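Local coordinates for endo-N-acetyl-beta-D-glucosaminidase (Hypocrea jecorina, PDB 4AC1), which hydrolyses the chitobiose core of N-linked glycans as a family 18 glycoside hydrolase and is held responsible for deglycosylating the fungus's own cellulases, at residues 84-90 and 125-130. Numbering follows the deposited sequence.
Sequences GAAPGSF and DVEQPM. With ZN (zinc ion), chain G.
The side chain of Q128 reaches into the loop 84-90 and lies across P87, its CD 3.5 Å from P87 CA. With CG beside the backbone N (chi1 -57°) and a bend at the next bond (chi2 81°), the amide ends up inside the curve of that loop. There Q128 NE2 gives a weak hydrogen bond, 3.4 Å long, to G84 O. Three waters gather round OE1. Water 3 donates to Q128 OE1 at 2.8 Å and accepts from the amides of G88 and F90. Water 1 accepts from E127 N and water 2 from S89 N; both can also donate to OE1, water 1 to G84 O and water 2 to A86 O, but each has more acceptors in reach than protons. One amide oxygen thus probably ties much of the loop together through solvent.

Water 1 also sits at the edge of the F90 ring. V126 CG2 stands over one face of that ring, a CH-pi contact 3.8 Å from the centroid, while S89 CB lies over the opposite face. M130 SD approaches obliquely, a Met-aromatic contact 4.9 Å from the F90 ring centroid. At the other end G84 N donates to D125 O at 2.9 Å.

E127, its chain extended past G84, binds zinc through OE2 at 2.0 Å; OE1 accepts a bond from zinc-bound water 4. Q189 supplies the other protein ligand. Farther out, S89 OG bonds to I43 N, and S168 OG to V126 O. The two loops follow neighbouring parallel strands, 77-83 and 121-125, of the (beta/alpha)8 barrel; D125 and E127 match the end of the DxxDxDxE signature of family 18, whose glutamate is the general acid in relatives. The zinc therefore probably occupies the catalytic centre, where it would be expected to hinder this carboxylate's role rather than serve as a catalytic metal.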
loop_
_atom_site.group_PDB
_atom_site.type_symbol
_atom_site.label_atom_id
_atom_site.label_comp_id
_atom_site.label_asym_id
_atom_site.label_seq_id
_atom_site.Cartn_x
_atom_site.Cartn_y
_atom_site.Cartn_z
ATOM N N GLY A 84 6.780 3.958 -5.111
ATOM C CA GLY A 84 7.690 3.757 -3.994
ATOM C C GLY A 84 8.976 4.543 -4.178
ATOM O O GLY A 84 8.999 5.588 -4.834
ATOM N N ALA A 85 10.055 4.011 -3.614
ATOM C CA ALA A 85 11.338 4.718 -3.529
ATOM C C ALA A 85 11.989 5.056 -4.879
ATOM O O ALA A 85 12.582 6.120 -5.025
ATOM C CB ALA A 85 12.315 3.927 -2.658
ATOM N N ALA A 86 11.881 4.155 -5.852
ATOM C CA ALA A 86 12.569 4.349 -7.125
ATOM C C ALA A 86 11.839 5.403 -7.966
ATOM O O ALA A 86 10.667 5.224 -8.293
ATOM C CB ALA A 86 12.686 3.040 -7.866
ATOM N N PRO A 87 12.523 6.517 -8.308
ATOM C CA PRO A 87 11.873 7.550 -9.115
ATOM C C PRO A 87 11.650 7.073 -10.540
ATOM O O PRO A 87 12.359 6.178 -11.009
ATOM C CB PRO A 87 12.901 8.695 -9.140
ATOM C CG PRO A 87 13.868 8.400 -8.071
ATOM C CD PRO A 87 13.898 6.904 -7.943
ATOM N N GLY A 88 10.679 7.661 -11.225
ATOM C CA GLY A 88 10.487 7.385 -12.640
ATOM C C GLY A 88 9.068 7.097 -13.092
ATOM O O GLY A 88 8.755 7.268 -14.272
ATOM N N SER A 89 8.200 6.677 -12.168
ATOM C CA SER A 89 6.845 6.271 -12.537
ATOM C C SER A 89 5.866 7.441 -12.663
ATOM O O SER A 89 4.853 7.320 -13.347
ATOM C CB SER A 89 6.284 5.247 -11.542
ATOM O OG SER A 89 7.026 4.042 -11.568
ATOM N N PHE A 90 6.180 8.563 -12.013
ATOM C CA PHE A 90 5.220 9.664 -11.875
ATOM C C PHE A 90 5.760 10.996 -12.370
ATOM O O PHE A 90 5.252 12.053 -11.991
ATOM C CB PHE A 90 4.767 9.810 -10.408
ATOM C CG PHE A 90 4.192 8.552 -9.816
ATOM C CD1 PHE A 90 3.038 7.962 -10.341
ATOM C CD2 PHE A 90 4.815 7.951 -8.731
ATOM C CE1 PHE A 90 2.523 6.794 -9.788
ATOM C CE2 PHE A 90 4.307 6.790 -8.184
ATOM C CZ PHE A 90 3.173 6.214 -8.707
ATOM N N ASP A 125 1.804 4.825 -4.830
ATOM C CA ASP A 125 2.695 5.253 -3.747
ATOM C C ASP A 125 3.659 6.279 -4.303
ATOM O O ASP A 125 4.722 5.952 -4.826
ATOM C CB ASP A 125 3.423 4.034 -3.183
ATOM C CG ASP A 125 4.258 4.334 -1.952
ATOM O OD1 ASP A 125 4.374 5.496 -1.507
ATOM O OD2 ASP A 125 4.849 3.349 -1.440
ATOM N N VAL A 126 3.250 7.535 -4.234
ATOM C CA VAL A 126 3.929 8.606 -4.950
ATOM C C VAL A 126 4.945 9.266 -4.027
ATOM O O VAL A 126 4.588 9.979 -3.085
ATOM C CB VAL A 126 2.907 9.639 -5.488
ATOM C CG1 VAL A 126 3.625 10.735 -6.266
ATOM C CG2 VAL A 126 1.849 8.941 -6.367
ATOM N N GLU A 127 6.216 8.965 -4.266
ATOM C CA GLU A 127 7.283 9.443 -3.398
ATOM C C GLU A 127 8.176 10.490 -4.078
ATOM O O GLU A 127 9.202 10.888 -3.518
ATOM C CB GLU A 127 8.105 8.278 -2.823
ATOM C CG GLU A 127 7.336 7.344 -1.895
ATOM C CD GLU A 127 8.215 6.257 -1.285
ATOM O OE1 GLU A 127 9.450 6.430 -1.241
ATOM O OE2 GLU A 127 7.672 5.232 -0.841
ATOM N N GLN A 128 7.788 10.938 -5.269
ATOM C CA GLN A 128 8.433 12.090 -5.926
ATOM C C GLN A 128 7.307 12.996 -6.408
ATOM O O GLN A 128 6.172 12.535 -6.514
ATOM C CB GLN A 128 9.333 11.676 -7.102
ATOM C CG GLN A 128 10.429 10.686 -6.748
ATOM C CD GLN A 128 9.927 9.244 -6.695
ATOM O OE1 GLN A 128 9.073 8.836 -7.483
ATOM N NE2 GLN A 128 10.466 8.472 -5.759
ATOM N N PRO A 129 7.602 14.280 -6.702
ATOM C CA PRO A 129 6.506 15.184 -7.079
ATOM C C PRO A 129 5.773 14.803 -8.367
ATOM O O PRO A 129 6.405 14.442 -9.373
ATOM C CB PRO A 129 7.210 16.536 -7.246
ATOM C CG PRO A 129 8.392 16.440 -6.332
ATOM C CD PRO A 129 8.862 15.020 -6.488
ATOM N N MET A 130 4.444 14.859 -8.305
ATOM C CA MET A 130 3.562 14.688 -9.460
ATOM C C MET A 130 2.546 15.823 -9.416
ATOM O O MET A 130 2.097 16.200 -8.328
ATOM C CB MET A 130 2.842 13.332 -9.409
ATOM C CG MET A 130 2.008 13.023 -10.625
ATOM S SD MET A 130 1.194 11.429 -10.465
ATOM C CE MET A 130 0.864 11.040 -12.193
HETATM ZN ZN ZN G . 8.271 3.839 0.541
HETATM O O HOH W 1 7.210 7.120 -6.333
HETATM O O HOH W 2 8.262 6.320 -9.280
HETATM O O HOH W 3 8.632 9.445 -10.202
HETATM O O HOH W 4 10.086 4.072 0.079
HETATM O O HOH W 5 8.119 5.234 2.297
HETATM O O HOH W 6 8.193 2.244 -0.881
HETATM O O HOH W 7 8.963 2.355 1.969
#